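Side-chain contacts in uncharacterized protein YycE (PDB 1TWU), which is of unknown function but belongs to the vicinal oxygen chelate superfamily and is a putative glyoxalase or fosfomycin resistance protein: residues Lys97-His100 with Gln104-Glu107; Thr119-Asp122 with Trp126-Val129. All coordinates share one frame; numbering follows the deposited sequence.

Contact 1: Lys97-His100 with Gln104-Glu107; sequences KLKH and QEVE
The carboxylate of E105 is the flat group here, and K99 comes to it from above its plane: NZ sits 36° out of that plane and 2.9 Å from OE1 of E105, a hydrogen-bonded salt bridge. Behind the charged end, the lysine runs slantwise over the near part of the glutamate chain, with CE of K99 3.8 Å from CB of E105 and CD of K99 3.8 Å from OE1 of E105. This is a surface contact between the last turn of helix 88-100 and strand 105-106, an outermost strand of the second four-stranded mixed sheet, in a chain built from two such alpha-beta halves as in the vicinal oxygen chelate fold. Four residues, ending with Q104, lead from the helix to the strand. K99 spans that turn, and a bend at chi3 (70°) in its otherwise extended chain turns the ammonium toward the glutamate. E105 meets it with CG anti to the backbone N (chi1 -174°) and an extended chain beyond. E105 also packs on V118 and I120 of the neighbouring strand 117-121, while L98, one residue back on the helix, turns inward onto F130.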
loop_
_atom_site.group_PDB
_atom_site.type_symbol
_atom_site.label_atom_id
_atom_site.label_comp_id
_atom_site.label_asym_id
_atom_site.label_seq_id
_atom_site.Cartn_x
_atom_site.Cartn_y
_atom_site.Cartn_z
ATOM N N LYS A 97 -6.338 -4.278 -21.624
ATOM C CA LYS A 97 -7.633 -3.659 -21.376
ATOM C C LYS A 97 -7.446 -2.239 -20.829
ATOM O O LYS A 97 -8.154 -1.312 -21.219
ATOM C CB LYS A 97 -8.423 -4.507 -20.372
ATOM C CG LYS A 97 -9.757 -3.901 -19.957
ATOM C CD LYS A 97 -10.446 -4.742 -18.896
ATOM C CE LYS A 97 -11.735 -4.087 -18.431
ATOM N NZ LYS A 97 -12.431 -4.879 -17.376
ATOM N N LEU A 98 -6.484 -2.076 -19.924
ATOM C CA LEU A 98 -6.207 -0.776 -19.318
ATOM C C LEU A 98 -5.673 0.236 -20.331
ATOM O O LEU A 98 -6.045 1.408 -20.299
ATOM C CB LEU A 98 -5.215 -0.936 -18.154
ATOM C CG LEU A 98 -5.721 -1.746 -16.948
ATOM C CD1 LEU A 98 -4.601 -1.886 -15.936
ATOM C CD2 LEU A 98 -6.937 -1.075 -16.322
ATOM N N LYS A 99 -4.800 -0.213 -21.229
ATOM C CA LYS A 99 -4.244 0.677 -22.245
ATOM C C LYS A 99 -5.330 1.076 -23.248
ATOM O O LYS A 99 -5.359 2.212 -23.727
ATOM C CB LYS A 99 -3.073 -0.003 -22.972
ATOM C CG LYS A 99 -1.921 -0.390 -22.052
ATOM C CD LYS A 99 -0.756 -0.979 -22.813
ATOM C CE LYS A 99 -0.061 0.072 -23.648
ATOM N NZ LYS A 99 1.187 -0.452 -24.281
ATOM N N HIS A 100 -6.228 0.145 -23.556
ATOM C CA HIS A 100 -7.310 0.427 -24.487
ATOM C C HIS A 100 -8.353 1.334 -23.847
ATOM O O HIS A 100 -9.139 1.985 -24.547
ATOM C CB HIS A 100 -7.940 -0.876 -24.978
ATOM C CG HIS A 100 -7.037 -1.668 -25.874
ATOM N ND1 HIS A 100 -7.462 -2.774 -26.579
ATOM C CD2 HIS A 100 -5.726 -1.507 -26.184
ATOM C CE1 HIS A 100 -6.455 -3.259 -27.284
ATOM N NE2 HIS A 100 -5.389 -2.508 -27.062
ATOM N N GLN A 104 -1.806 4.920 -19.602
ATOM C CA GLN A 104 -0.440 4.850 -20.111
ATOM C C GLN A 104 0.444 3.777 -19.523
ATOM O O GLN A 104 0.472 3.585 -18.308
ATOM C CB GLN A 104 0.282 6.176 -19.865
ATOM C CG GLN A 104 -0.433 7.373 -20.387
ATOM C CD GLN A 104 -0.492 7.384 -21.894
ATOM O OE1 GLN A 104 -1.531 7.692 -22.483
ATOM N NE2 GLN A 104 0.627 7.059 -22.534
ATOM N N GLU A 105 1.180 3.086 -20.388
ATOM C CA GLU A 105 2.135 2.105 -19.914
ATOM C C GLU A 105 3.406 2.947 -19.835
ATOM O O GLU A 105 3.703 3.718 -20.753
ATOM C CB GLU A 105 2.352 0.966 -20.913
ATOM C CG GLU A 105 3.253 -0.131 -20.333
ATOM C CD GLU A 105 3.716 -1.159 -21.352
ATOM O OE1 GLU A 105 2.895 -1.602 -22.183
ATOM O OE2 GLU A 105 4.906 -1.536 -21.305
ATOM N N VAL A 106 4.147 2.826 -18.742
ATOM C CA VAL A 106 5.361 3.607 -18.603
ATOM C C VAL A 106 6.580 2.727 -18.399
ATOM O O VAL A 106 6.466 1.535 -18.095
ATOM C CB VAL A 106 5.252 4.621 -17.430
ATOM C CG1 VAL A 106 4.145 5.627 -17.722
ATOM C CG2 VAL A 106 4.973 3.893 -16.126
ATOM N N GLU A 107 7.749 3.329 -18.588
ATOM C CA GLU A 107 9.014 2.638 -18.433
ATOM C C GLU A 107 9.394 2.686 -16.959
ATOM O O GLU A 107 9.620 3.760 -16.402
ATOM C CB GLU A 107 10.084 3.335 -19.267
ATOM C CG GLU A 107 11.123 2.389 -19.815
ATOM C CD GLU A 107 10.506 1.371 -20.749
ATOM O OE1 GLU A 107 10.218 1.721 -21.921
ATOM O OE2 GLU A 107 10.294 0.222 -20.299
#

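Contact 2: Thr119-Asp122 with Trp126-Val129; sequences TIED and WRIV
E121 and R127 form a non-hydrogen-bonded antiparallel pair, and their side chains run side by side. Both have CG anti to the carbonyl carbon (chi1 -64° in each), but the arginine bends at chi2 (-68°), and its CD passes 3.9 Å from CG of E121 and 3.6 Å from CG2 of T119. The salt bridge is long and bent: NE of R127 reaches OE2 of E121 at 3.2 Å, on the anti side of the carboxylate and tilted from the guanidinium plane, because its single N-H is shared with a water, whose own short link to OE2 is doubtful. On this face OG1 of T119 lies 3.5 Å from CG2 of V129. The strands form the beta hairpin 117-121/127-131 in the middle of the second sheet, with I120 and I128 as the hydrogen-bonded pair. On the other face I128 packs on F28 and Y29 of helix 22-32, while the end of I120 leads away toward E105 and Y103. At the turn, D122 tucks CG between its own N and carbonyl carbon (chi1 85°); its OD1 takes the N-H of W126 at 2.9 Å from above the carboxylate plane and also accepts from D124 N, while OD2 bonds to the hydroxyl of Y29. CB of W126 lies 3.5 Å from OD1 of D122; with CG anti to the backbone N, the indole leads away, its edge near OD2, to a cation-pi contact with R17.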
loop_
_atom_site.group_PDB
_atom_site.type_symbol
_atom_site.label_atom_id
_atom_site.label_comp_id
_atom_site.label_asym_id
_atom_site.label_seq_id
_atom_site.Cartn_x
_atom_site.Cartn_y
_atom_site.Cartn_z
ATOM N N THR A 119 4.242 -1.843 -16.410
ATOM C CA THR A 119 3.833 -0.794 -15.482
ATOM C C THR A 119 2.834 0.161 -16.125
ATOM O O THR A 119 3.101 0.747 -17.174
ATOM C CB THR A 119 5.045 0.025 -14.990
ATOM O OG1 THR A 119 5.997 -0.853 -14.379
ATOM C CG2 THR A 119 4.602 1.073 -13.971
ATOM N N ILE A 120 1.673 0.301 -15.490
ATOM C CA ILE A 120 0.614 1.184 -15.973
ATOM C C ILE A 120 0.367 2.207 -14.875
ATOM O O ILE A 120 0.284 1.841 -13.705
ATOM C CB ILE A 120 -0.716 0.413 -16.203
ATOM C CG1 ILE A 120 -0.494 -0.798 -17.127
ATOM C CG2 ILE A 120 -1.765 1.356 -16.757
ATOM C CD1 ILE A 120 0.069 -0.476 -18.500
ATOM N N GLU A 121 0.262 3.484 -15.230
ATOM C CA GLU A 121 -0.005 4.498 -14.207
ATOM C C GLU A 121 -1.501 4.631 -13.977
ATOM O O GLU A 121 -2.284 4.601 -14.927
ATOM C CB GLU A 121 0.531 5.862 -14.618
ATOM C CG GLU A 121 2.020 5.949 -14.756
ATOM C CD GLU A 121 2.475 7.388 -14.902
ATOM O OE1 GLU A 121 1.876 8.119 -15.723
ATOM O OE2 GLU A 121 3.427 7.786 -14.196
ATOM N N ASP A 122 -1.903 4.774 -12.717
ATOM C CA ASP A 122 -3.319 4.932 -12.424
ATOM C C ASP A 122 -3.613 6.419 -12.644
ATOM O O ASP A 122 -2.693 7.188 -12.924
ATOM C CB ASP A 122 -3.634 4.423 -10.996
ATOM C CG ASP A 122 -3.386 5.453 -9.899
ATOM O OD1 ASP A 122 -2.674 6.460 -10.111
ATOM O OD2 ASP A 122 -3.908 5.228 -8.785
ATOM N N TRP A 126 0.140 6.647 -9.646
ATOM C CA TRP A 126 0.659 5.554 -8.839
ATOM C C TRP A 126 1.062 4.499 -9.866
ATOM O O TRP A 126 0.335 4.275 -10.832
ATOM C CB TRP A 126 -0.422 5.015 -7.894
ATOM C CG TRP A 126 0.132 4.177 -6.764
ATOM C CD1 TRP A 126 1.434 4.138 -6.324
ATOM C CD2 TRP A 126 -0.605 3.297 -5.903
ATOM N NE1 TRP A 126 1.545 3.291 -5.249
ATOM C CE2 TRP A 126 0.312 2.761 -4.969
ATOM C CE3 TRP A 126 -1.952 2.912 -5.828
ATOM C CZ2 TRP A 126 -0.078 1.861 -3.970
ATOM C CZ3 TRP A 126 -2.338 2.021 -4.834
ATOM C CH2 TRP A 126 -1.403 1.506 -3.920
ATOM N N ARG A 127 2.227 3.883 -9.677
ATOM C CA ARG A 127 2.727 2.870 -10.606
ATOM C C ARG A 127 2.154 1.478 -10.306
ATOM O O ARG A 127 2.498 0.849 -9.304
ATOM C CB ARG A 127 4.264 2.813 -10.557
ATOM C CG ARG A 127 4.994 4.085 -11.012
ATOM C CD ARG A 127 4.818 4.332 -12.495
ATOM N NE ARG A 127 5.400 5.598 -12.946
ATOM C CZ ARG A 127 6.637 5.749 -13.417
ATOM N NH1 ARG A 127 7.463 4.717 -13.507
ATOM N NH2 ARG A 127 7.038 6.939 -13.836
ATOM N N ILE A 128 1.274 1.007 -11.182
ATOM C CA ILE A 128 0.672 -0.309 -11.014
ATOM C C ILE A 128 1.474 -1.294 -11.879
ATOM O O ILE A 128 1.463 -1.231 -13.114
ATOM C CB ILE A 128 -0.824 -0.303 -11.443
ATOM C CG1 ILE A 128 -1.535 0.921 -10.854
ATOM C CG2 ILE A 128 -1.517 -1.576 -10.956
ATOM C CD1 ILE A 128 -1.409 1.047 -9.351
ATOM N N VAL A 129 2.180 -2.202 -11.219
ATOM C CA VAL A 129 3.005 -3.168 -11.924
ATOM C C VAL A 129 2.410 -4.569 -11.958
ATOM O O VAL A 129 1.851 -5.059 -10.977
ATOM C CB VAL A 129 4.423 -3.236 -11.292
ATOM C CG1 VAL A 129 5.358 -4.086 -12.157
ATOM C CG2 VAL A 129 4.972 -1.831 -11.127
HETATM O O HOH W 1 4.205 8.085 -11.797
#

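Both contacts reach the same sheet, with their centres about 8 Å apart, and strand 105-106 of contact 1 lies directly beside strand 117-121 of contact 2. Probable backbone hydrogen bonds stitch the two together: V106 N to T119 O at 2.8 Å, and E121 N to Q104 O at 3.1 Å. Along the chain they follow in series, the helix-to-strand turn of contact 1 closing before the hairpin of contact 2 opens. V106 packs on T119, E121 and R127, so it borders the salt-bridged face of contact 2, whereas E105 reaches I120 on the other face. Contact 1 is exposed at the sheet's edge; contact 2 is largely buried.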